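Pngf-ii (Elizabethkingia meningoseptica, PDB 4R4X) removes N-linked glycans from glycoproteins as a peptide:N-glycosidase, presumably by cleaving the amide link between the asparagine side chain and the first sugar. Local coordinates at residues Q256-S261 with D292-I297; K282-V287 with P397-S402; T385-E390 with F527-G532. All coordinates share one frame; numbering follows the deposited sequence.

Interaction 1: residues Q256-S261 with D292-I297; sequences QERAIS and DYLPFI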
loop_
_atom_site.group_PDB
_atom_site.type_symbol
_atom_site.label_atom_id
_atom_site.label_comp_id
_atom_site.label_asym_id
_atom_site.label_seq_id
_atom_site.Cartn_x
_atom_site.Cartn_y
_atom_site.Cartn_z
ATOM N N GLN A 256 5.099 19.639 -11.749
ATOM C CA GLN A 256 5.942 20.802 -12.026
ATOM C C GLN A 256 6.333 20.893 -13.504
ATOM O O GLN A 256 7.314 21.577 -13.850
ATOM C CB GLN A 256 7.182 20.748 -11.142
ATOM C CG GLN A 256 6.878 21.038 -9.677
ATOM C CD GLN A 256 8.146 21.169 -8.851
ATOM O OE1 GLN A 256 8.569 22.275 -8.505
ATOM N NE2 GLN A 256 8.774 20.050 -8.569
ATOM N N GLU A 257 5.554 20.237 -14.364
ATOM C CA GLU A 257 5.811 20.219 -15.813
ATOM C C GLU A 257 5.589 21.567 -16.512
ATOM O O GLU A 257 6.091 21.769 -17.602
ATOM C CB GLU A 257 4.958 19.167 -16.521
ATOM C CG GLU A 257 5.379 17.721 -16.287
ATOM C CD GLU A 257 5.066 17.205 -14.875
ATOM O OE1 GLU A 257 5.826 16.349 -14.365
ATOM O OE2 GLU A 257 4.086 17.675 -14.257
ATOM N N ARG A 258 4.822 22.475 -15.926
ATOM C CA ARG A 258 4.617 23.790 -16.530
ATOM C C ARG A 258 5.324 24.859 -15.724
ATOM O O ARG A 258 5.876 24.567 -14.652
ATOM C CB ARG A 258 3.121 24.048 -16.704
ATOM C CG ARG A 258 2.540 23.054 -17.695
ATOM C CD ARG A 258 1.116 23.332 -18.108
ATOM N NE ARG A 258 0.633 22.243 -18.962
ATOM C CZ ARG A 258 -0.463 22.286 -19.718
ATOM N NH1 ARG A 258 -1.259 23.338 -19.723
ATOM N NH2 ARG A 258 -0.773 21.248 -20.472
ATOM N N ALA A 259 5.331 26.091 -16.239
ATOM C CA ALA A 259 6.118 27.180 -15.636
ATOM C C ALA A 259 5.759 27.479 -14.175
ATOM O O ALA A 259 6.643 27.722 -13.378
ATOM C CB ALA A 259 5.971 28.463 -16.459
ATOM N N ILE A 260 4.464 27.477 -13.863
ATOM C CA ILE A 260 3.934 27.680 -12.522
ATOM C C ILE A 260 3.376 26.344 -11.972
ATOM O O ILE A 260 2.843 25.555 -12.722
ATOM C CB ILE A 260 2.774 28.698 -12.521
ATOM C CG1 ILE A 260 3.137 29.972 -13.282
ATOM C CG2 ILE A 260 2.378 29.078 -11.094
ATOM C CD1 ILE A 260 1.942 30.879 -13.536
ATOM N N SER A 261 3.526 26.107 -10.669
ATOM C CA SER A 261 2.928 24.951 -10.016
ATOM C C SER A 261 2.330 25.384 -8.689
ATOM O O SER A 261 2.515 26.505 -8.232
ATOM C CB SER A 261 3.980 23.870 -9.721
ATOM O OG SER A 261 4.777 24.252 -8.616
ATOM N N ASP A 292 0.208 27.866 -18.540
ATOM C CA ASP A 292 1.392 28.084 -17.718
ATOM C C ASP A 292 1.363 27.351 -16.370
ATOM O O ASP A 292 2.307 27.475 -15.585
ATOM C CB ASP A 292 1.544 29.588 -17.444
ATOM C CG ASP A 292 1.305 30.430 -18.692
ATOM O OD1 ASP A 292 2.109 30.295 -19.624
ATOM O OD2 ASP A 292 0.293 31.171 -18.756
ATOM N N TYR A 293 0.307 26.573 -16.105
ATOM C CA TYR A 293 0.089 26.070 -14.746
ATOM C C TYR A 293 -0.667 24.751 -14.751
ATOM O O TYR A 293 -1.607 24.562 -15.538
ATOM C CB TYR A 293 -0.690 27.126 -13.937
ATOM C CG TYR A 293 -1.164 26.671 -12.574
ATOM C CD1 TYR A 293 -0.314 26.674 -11.491
ATOM C CD2 TYR A 293 -2.471 26.209 -12.388
ATOM C CE1 TYR A 293 -0.737 26.226 -10.253
ATOM C CE2 TYR A 293 -2.912 25.780 -11.155
ATOM C CZ TYR A 293 -2.035 25.795 -10.092
ATOM O OH TYR A 293 -2.442 25.388 -8.863
ATOM N N LEU A 294 -0.236 23.855 -13.855
ATOM C CA LEU A 294 -0.978 22.653 -13.495
ATOM C C LEU A 294 -1.373 22.683 -12.013
ATOM O O LEU A 294 -0.569 23.070 -11.158
ATOM C CB LEU A 294 -0.132 21.412 -13.721
ATOM C CG LEU A 294 0.236 21.132 -15.167
ATOM C CD1 LEU A 294 1.197 19.965 -15.200
ATOM C CD2 LEU A 294 -0.977 20.901 -16.051
ATOM N N PRO A 295 -2.609 22.257 -11.705
ATOM C CA PRO A 295 -3.045 22.171 -10.313
ATOM C C PRO A 295 -2.433 20.942 -9.655
ATOM O O PRO A 295 -1.944 20.067 -10.358
ATOM C CB PRO A 295 -4.574 22.045 -10.433
ATOM C CG PRO A 295 -4.804 21.420 -11.769
ATOM C CD PRO A 295 -3.661 21.830 -12.649
ATOM N N PHE A 296 -2.442 20.856 -8.324
ATOM C CA PHE A 296 -1.867 19.678 -7.684
ATOM C C PHE A 296 -2.756 18.431 -7.875
ATOM O O PHE A 296 -3.943 18.541 -8.238
ATOM C CB PHE A 296 -1.517 19.933 -6.210
ATOM C CG PHE A 296 -2.683 19.985 -5.276
ATOM C CD1 PHE A 296 -3.130 18.833 -4.640
ATOM C CD2 PHE A 296 -3.319 21.188 -4.991
ATOM C CE1 PHE A 296 -4.197 18.875 -3.758
ATOM C CE2 PHE A 296 -4.378 21.246 -4.093
ATOM C CZ PHE A 296 -4.820 20.083 -3.469
ATOM N N ILE A 297 -2.144 17.264 -7.688
ATOM C CA ILE A 297 -2.831 15.973 -7.769
ATOM C C ILE A 297 -3.006 15.415 -6.366
ATOM O O ILE A 297 -2.016 15.301 -5.591
ATOM C CB ILE A 297 -2.044 15.010 -8.647
ATOM C CG1 ILE A 297 -2.147 15.491 -10.102
ATOM C CG2 ILE A 297 -2.520 13.547 -8.543
ATOM C CD1 ILE A 297 -1.297 14.700 -11.037
#
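I260 and D292 meet backbone to backbone: the I260 N-H points at D292 O over 2.8 Å, with 160° at the hydrogen and the donor lying almost on the line of the carbonyl bond (C=O...N 174°). This is the one conventional hydrogen bond between 256-261 and 292-297, and a softer partner lies beside it, the CA-H of Y293 aimed at I260 O from 3.5 Å. Around this polar pair the side chains sort to two parts of the contact. At one, I260 CG2 sits 3.6 Å from Y293 CD1, the two side chains crossing at about a right angle. The Y293 ring, swung out with CG anti to the backbone N (chi1 172°), brings its CE1 edge to S261, with S261 C 3.5 Å from Y293 CE1. At the other, the extended chain of R258 runs across L294: R258 CD packs 3.8 Å from L294 CG, and L294 CD2 lies over one guanidinium face, 3.6 Å from R258 NE. E257 adds a peripheral contact, its OE2 3.8 Å from L294 CD1.

The second shell fixes the ends of these groups. R258 NH1 bonds to T290 O, just ahead of D292 in the chain, and L380 of strand 378-384 packs on the same arginine. Y293 OH is taken by G286 O. S261 is the N-cap of helix 262-268, although its OG bond to Y263 N is weak. With I253 and I297 paired by backbone hydrogen bonds, the contact lies past the ends of the adjacent antiparallel strands 248-253 and 297-303, and ties together the base of the long excursion between two neighbouring strands of a jelly-roll sheet, the fold known from PNGase F.

Interaction 2: residues K282-V287 with P397-S402; sequences KSYQGV and PTMFNS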
loop_
_atom_site.group_PDB
_atom_site.type_symbol
_atom_site.label_atom_id
_atom_site.label_comp_id
_atom_site.label_asym_id
_atom_site.label_seq_id
_atom_site.Cartn_x
_atom_site.Cartn_y
_atom_site.Cartn_z
ATOM N N LYS A 282 -16.815 36.164 -7.224
ATOM C CA LYS A 282 -15.707 35.824 -6.371
ATOM C C LYS A 282 -14.490 35.396 -7.201
ATOM O O LYS A 282 -14.568 35.236 -8.437
ATOM C CB LYS A 282 -16.114 34.707 -5.407
ATOM C CG LYS A 282 -17.228 35.118 -4.468
ATOM C CD LYS A 282 -17.602 34.012 -3.503
ATOM C CE LYS A 282 -18.654 34.485 -2.512
ATOM N NZ LYS A 282 -19.061 33.340 -1.646
ATOM N N SER A 283 -13.381 35.215 -6.497
ATOM C CA SER A 283 -12.129 34.772 -7.076
ATOM C C SER A 283 -11.633 33.510 -6.426
ATOM O O SER A 283 -11.793 33.310 -5.221
ATOM C CB SER A 283 -11.061 35.822 -6.912
ATOM O OG SER A 283 -11.322 36.850 -7.813
ATOM N N TYR A 284 -10.999 32.679 -7.239
ATOM C CA TYR A 284 -10.473 31.400 -6.778
ATOM C C TYR A 284 -9.068 31.305 -7.334
ATOM O O TYR A 284 -8.742 31.979 -8.328
ATOM C CB TYR A 284 -11.383 30.274 -7.251
ATOM C CG TYR A 284 -12.792 30.493 -6.775
ATOM C CD1 TYR A 284 -13.164 30.150 -5.466
ATOM C CD2 TYR A 284 -13.730 31.099 -7.581
ATOM C CE1 TYR A 284 -14.425 30.395 -4.995
ATOM C CE2 TYR A 284 -15.013 31.352 -7.123
ATOM C CZ TYR A 284 -15.359 30.993 -5.827
ATOM O OH TYR A 284 -16.634 31.218 -5.342
ATOM N N GLN A 285 -8.240 30.489 -6.695
ATOM C CA GLN A 285 -6.815 30.480 -6.974
ATOM C C GLN A 285 -6.289 29.075 -7.264
ATOM O O GLN A 285 -6.408 28.176 -6.440
ATOM C CB GLN A 285 -6.045 31.060 -5.791
ATOM C CG GLN A 285 -6.522 32.420 -5.325
ATOM C CD GLN A 285 -7.718 32.360 -4.390
ATOM O OE1 GLN A 285 -7.829 31.465 -3.532
ATOM N NE2 GLN A 285 -8.621 33.326 -4.543
ATOM N N GLY A 286 -5.681 28.907 -8.433
ATOM C CA GLY A 286 -4.914 27.707 -8.751
ATOM C C GLY A 286 -5.729 26.438 -8.887
ATOM O O GLY A 286 -5.201 25.341 -8.694
ATOM N N VAL A 287 -6.994 26.589 -9.250
ATOM C CA VAL A 287 -7.924 25.461 -9.286
ATOM C C VAL A 287 -8.054 24.804 -10.650
ATOM O O VAL A 287 -8.640 23.719 -10.747
ATOM C CB VAL A 287 -9.330 25.838 -8.776
ATOM C CG1 VAL A 287 -9.225 26.345 -7.363
ATOM C CG2 VAL A 287 -10.026 26.851 -9.685
ATOM N N PRO A 397 -13.899 26.395 -2.071
ATOM C CA PRO A 397 -14.491 26.214 -3.387
ATOM C C PRO A 397 -16.002 26.425 -3.423
ATOM O O PRO A 397 -16.780 25.484 -3.537
ATOM C CB PRO A 397 -14.079 24.775 -3.750
ATOM C CG PRO A 397 -13.960 24.085 -2.434
ATOM C CD PRO A 397 -13.365 25.129 -1.537
ATOM N N THR A 398 -16.389 27.695 -3.354
ATOM C CA THR A 398 -17.778 28.122 -3.389
ATOM C C THR A 398 -18.239 28.506 -4.804
ATOM O O THR A 398 -19.259 29.183 -4.981
ATOM C CB THR A 398 -17.941 29.322 -2.453
ATOM O OG1 THR A 398 -16.996 30.359 -2.833
ATOM C CG2 THR A 398 -17.657 28.911 -1.039
HETATM N N MSE A 399 -17.527 28.033 -5.825
HETATM C CA MSE A 399 -17.776 28.476 -7.208
HETATM C C MSE A 399 -18.998 27.873 -7.847
HETATM O O MSE A 399 -19.394 28.283 -8.927
HETATM C CB MSE A 399 -16.555 28.201 -8.095
HETATM C CG MSE A 399 -16.246 26.744 -8.398
HETATM SE SE MSE A 399 -15.139 25.955 -6.962
HETATM C CE MSE A 399 -13.454 26.929 -7.270
ATOM N N PHE A 400 -19.621 26.914 -7.183
ATOM C CA PHE A 400 -20.650 26.115 -7.826
ATOM C C PHE A 400 -22.040 26.720 -7.726
ATOM O O PHE A 400 -22.999 26.166 -8.250
ATOM C CB PHE A 400 -20.568 24.688 -7.310
ATOM C CG PHE A 400 -19.332 23.983 -7.766
ATOM C CD1 PHE A 400 -19.203 23.594 -9.092
ATOM C CD2 PHE A 400 -18.300 23.722 -6.895
ATOM C CE1 PHE A 400 -18.069 22.962 -9.530
ATOM C CE2 PHE A 400 -17.160 23.069 -7.325
ATOM C CZ PHE A 400 -17.037 22.695 -8.647
ATOM N N ASN A 401 -22.149 27.903 -7.126
ATOM C CA ASN A 401 -23.408 28.653 -7.259
ATOM C C ASN A 401 -23.607 29.299 -8.636
ATOM O O ASN A 401 -24.681 29.815 -8.907
ATOM C CB ASN A 401 -23.609 29.668 -6.137
ATOM C CG ASN A 401 -22.670 30.861 -6.227
ATOM O OD1 ASN A 401 -23.064 31.992 -5.899
ATOM N ND2 ASN A 401 -21.449 30.634 -6.643
ATOM N N SER A 402 -22.593 29.269 -9.503
ATOM C CA SER A 402 -22.755 29.712 -10.885
ATOM C C SER A 402 -22.963 28.474 -11.728
ATOM O O SER A 402 -22.274 27.475 -11.522
ATOM C CB SER A 402 -21.516 30.434 -11.401
ATOM O OG SER A 402 -21.501 30.465 -12.825
HETATM O O HOH W 1 -20.358 31.631 -3.666
#
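Y284 reaches across to M399 and T398, and its side chain can be traced atom by atom. CB starts beside the selenomethionine methyl, with Y284 CB 3.9 Å from M399 CE. At the ring, Y284 CG is still only 3.7 Å from M399 CE. Farther out the same face is taken by the root of the M399 side chain: Y284 CE2 lies 3.6 Å from M399 CB. That CB stands 4.0 Å from the ring centroid and 25° off the normal, a CH-pi contact displaced toward the rim. Between the two carbons the selenium hovers higher, M399 SE being 5.0 Å from the Y284 centroid but just 12° off its normal, a distant Met-aromatic contact. M399 can arch over the ring because CG is placed between its backbone N and carbonyl carbon (chi1 69°) and the chain bends again at the next two torsions, which also sends its methyl tip to tip against V287 CG2.

The ring edge meets polar atoms instead. T398 OG1 lies in the ring plane, 3.4 Å from Y284 CE1, and the phenol oxygen ends the path with a short hydrogen bond, Y284 OH to T398 OG1 at 2.7 Å. N280 OD1 is a second partner of that hydroxyl. The extended K282 chain crosses T398 at about a right angle, and its NZ bonds to a water, 2.9 Å from K282 NZ to the water oxygen, which in turn donates to T398 O; Q517 NE2 bonds to the same carbonyl.

The chemistry is thus split along one ring: dispersion and weak polar contacts over its face, strong bonds at its hydroxyl. Face packing would be expected to restrain the ring's tilt and the OH partners its position, setting the loop at 397-402 against the short hairpin strand 284-285.

Interaction 3: residues T385-E390 with F527-G532; sequences TTNVME and FWNVSG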
loop_
_atom_site.group_PDB
_atom_site.type_symbol
_atom_site.label_atom_id
_atom_site.label_comp_id
_atom_site.label_asym_id
_atom_site.label_seq_id
_atom_site.Cartn_x
_atom_site.Cartn_y
_atom_site.Cartn_z
ATOM N N THR A 385 -10.184 21.889 -6.958
ATOM C CA THR A 385 -10.755 22.960 -6.174
ATOM C C THR A 385 -10.435 22.863 -4.698
ATOM O O THR A 385 -10.701 23.797 -3.973
ATOM C CB THR A 385 -12.287 23.056 -6.312
ATOM O OG1 THR A 385 -12.920 21.947 -5.651
ATOM C CG2 THR A 385 -12.695 23.098 -7.805
ATOM N N THR A 386 -9.875 21.745 -4.258
ATOM C CA THR A 386 -9.599 21.541 -2.842
ATOM C C THR A 386 -8.575 22.558 -2.316
ATOM O O THR A 386 -7.429 22.598 -2.788
ATOM C CB THR A 386 -9.086 20.115 -2.580
ATOM O OG1 THR A 386 -10.017 19.147 -3.096
ATOM C CG2 THR A 386 -8.882 19.876 -1.070
ATOM N N ASN A 387 -8.955 23.343 -1.314
ATOM C CA ASN A 387 -8.048 24.396 -0.854
ATOM C C ASN A 387 -7.131 23.929 0.283
ATOM O O ASN A 387 -7.328 24.207 1.492
ATOM C CB ASN A 387 -8.775 25.709 -0.577
ATOM C CG ASN A 387 -9.809 25.599 0.518
ATOM O OD1 ASN A 387 -10.475 24.566 0.669
ATOM N ND2 ASN A 387 -9.946 26.667 1.295
ATOM N N VAL A 388 -6.115 23.192 -0.145
ATOM C CA VAL A 388 -5.058 22.728 0.726
ATOM C C VAL A 388 -4.388 23.927 1.364
ATOM O O VAL A 388 -3.901 23.820 2.494
ATOM C CB VAL A 388 -4.072 21.841 -0.051
ATOM C CG1 VAL A 388 -2.663 21.853 0.532
ATOM C CG2 VAL A 388 -4.624 20.411 -0.123
HETATM N N MSE A 389 -4.391 25.061 0.654
HETATM C CA MSE A 389 -3.857 26.314 1.199
HETATM C C MSE A 389 -4.900 27.129 1.964
HETATM O O MSE A 389 -4.819 28.360 2.026
HETATM C CB MSE A 389 -3.207 27.100 0.038
HETATM C CG MSE A 389 -1.824 26.539 -0.246
HETATM SE SE MSE A 389 -1.060 27.515 -1.793
HETATM C CE MSE A 389 -0.555 29.132 -0.808
ATOM N N GLU A 390 -5.864 26.435 2.559
ATOM C CA GLU A 390 -6.891 27.058 3.412
ATOM C C GLU A 390 -6.306 28.013 4.460
ATOM O O GLU A 390 -6.871 29.080 4.714
ATOM C CB GLU A 390 -7.669 25.958 4.118
ATOM C CG GLU A 390 -8.765 26.418 5.070
ATOM C CD GLU A 390 -9.359 25.253 5.874
ATOM O OE1 GLU A 390 -10.204 25.505 6.753
ATOM O OE2 GLU A 390 -8.978 24.086 5.629
ATOM N N PHE A 527 -19.718 24.274 -0.009
ATOM C CA PHE A 527 -18.613 24.256 -0.959
ATOM C C PHE A 527 -18.238 22.842 -1.335
ATOM O O PHE A 527 -18.605 21.883 -0.639
ATOM C CB PHE A 527 -17.390 25.024 -0.423
ATOM C CG PHE A 527 -16.851 24.496 0.882
ATOM C CD1 PHE A 527 -15.825 23.557 0.904
ATOM C CD2 PHE A 527 -17.321 24.997 2.087
ATOM C CE1 PHE A 527 -15.307 23.092 2.109
ATOM C CE2 PHE A 527 -16.805 24.540 3.290
ATOM C CZ PHE A 527 -15.803 23.580 3.301
ATOM N N TRP A 528 -17.570 22.701 -2.482
ATOM C CA TRP A 528 -17.298 21.368 -3.049
ATOM C C TRP A 528 -15.820 21.212 -3.392
ATOM O O TRP A 528 -15.292 21.962 -4.216
ATOM C CB TRP A 528 -18.175 21.119 -4.276
ATOM C CG TRP A 528 -19.585 20.857 -3.878
ATOM C CD1 TRP A 528 -20.517 21.781 -3.503
ATOM C CD2 TRP A 528 -20.193 19.580 -3.709
ATOM N NE1 TRP A 528 -21.679 21.149 -3.125
ATOM C CE2 TRP A 528 -21.507 19.797 -3.259
ATOM C CE3 TRP A 528 -19.765 18.267 -3.932
ATOM C CZ2 TRP A 528 -22.399 18.746 -3.030
ATOM C CZ3 TRP A 528 -20.649 17.233 -3.691
ATOM C CH2 TRP A 528 -21.933 17.468 -3.235
ATOM N N ASN A 529 -15.167 20.251 -2.736
ATOM C CA ASN A 529 -13.786 19.883 -3.012
ATOM C C ASN A 529 -13.776 18.840 -4.120
ATOM O O ASN A 529 -14.150 17.673 -3.886
ATOM C CB ASN A 529 -13.121 19.293 -1.773
ATOM C CG ASN A 529 -12.809 20.316 -0.710
ATOM O OD1 ASN A 529 -12.344 21.414 -0.984
ATOM N ND2 ASN A 529 -12.994 19.915 0.529
ATOM N N VAL A 530 -13.377 19.252 -5.324
ATOM C CA VAL A 530 -13.388 18.368 -6.480
ATOM C C VAL A 530 -12.042 18.411 -7.206
ATOM O O VAL A 530 -11.448 19.483 -7.438
ATOM C CB VAL A 530 -14.574 18.651 -7.440
ATOM C CG1 VAL A 530 -15.893 18.735 -6.678
ATOM C CG2 VAL A 530 -14.380 19.936 -8.211
ATOM N N SER A 531 -11.524 17.229 -7.509
ATOM C CA SER A 531 -10.357 17.129 -8.380
ATOM C C SER A 531 -10.597 16.180 -9.546
ATOM O O SER A 531 -11.356 15.199 -9.464
ATOM C CB SER A 531 -9.101 16.749 -7.593
ATOM O OG SER A 531 -9.096 15.383 -7.302
ATOM N N GLY A 532 -9.928 16.503 -10.646
ATOM C CA GLY A 532 -10.043 15.767 -11.884
ATOM C C GLY A 532 -8.710 15.610 -12.554
ATOM O O GLY A 532 -8.005 16.591 -12.793
HETATM O O HOH W 2 -11.818 22.617 1.783
#
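T385 docks on the strand at V530 and W528 through three hydrogen bonds, all 2.8 Å long. T385 N donates to V530 O, nearly straight at the hydrogen (172°). V530 N gives its hydrogen to T385 OG1, and that hydroxyl passes its own proton to W528 O in the carbonyl plane, on a lone pair (C=O...O 135°). One side-chain oxygen therefore accepts from one strand amide and donates to a carbonyl two residues earlier. The placement follows from chi1 of 71°, which sets OG1 between the backbone N and the carbonyl carbon. The methyl of T385 fills in beside it, T385 CG2 lying 3.6 Å from V530 CG2. T386 packs closely too: its side chain crosses that of N529 at about a right angle, with T386 OG1 3.4 Å from N529 CB, while the hydroxyl itself bonds to E298 OE2.

Beyond T386 the fit is looser, though still buried. N387 OD1 and N529 OD1 stand 4.0 Å apart, two acceptors, and a water to one side of the pair reaches both, 2.6 Å from N387 OD1 and 3.1 Å from N529 OD1. Other acceptors compete for its protons, so the bridge is less certain than the bonds at T385. From there the loop curls off the strand, through an inverse gamma turn centred on N387 and a type I turn from N387 to E390; N387 ND2 is held by Q394 O.

G532 pairs with V382 by backbone bonds, and T385 is bonded to V530 one residue out of register with that pair, its hydroxyl rather than a carbonyl accepting from V530 N as the chain leaves the ladder. The arrangement is that of an edge strand leaving a jelly-roll sheet, consistent with the PNGase F family.

Interaction 3 is wholly buried and interaction 2 nearly so, whereas interaction 1 lies partly at the surface, with E257, A259 and D292 exposed. The three are stitched together: interaction 1 meets interaction 2 through the Y293 hydroxyl, P397 O of interaction 2 probably bonds to W528 N of interaction 3, and F296 packs on V388. Interaction 1 lies beyond the ends of two paired strands; interaction 3 lies where one edge strand ends against a neighbour that is still strand. Main-chain bonding is supplemented by apolar and arginine packing in the first and by a threonine hydroxyl in the third. Interaction 2 instead joins a short hairpin to a loop through side chains, an aromatic face and a water.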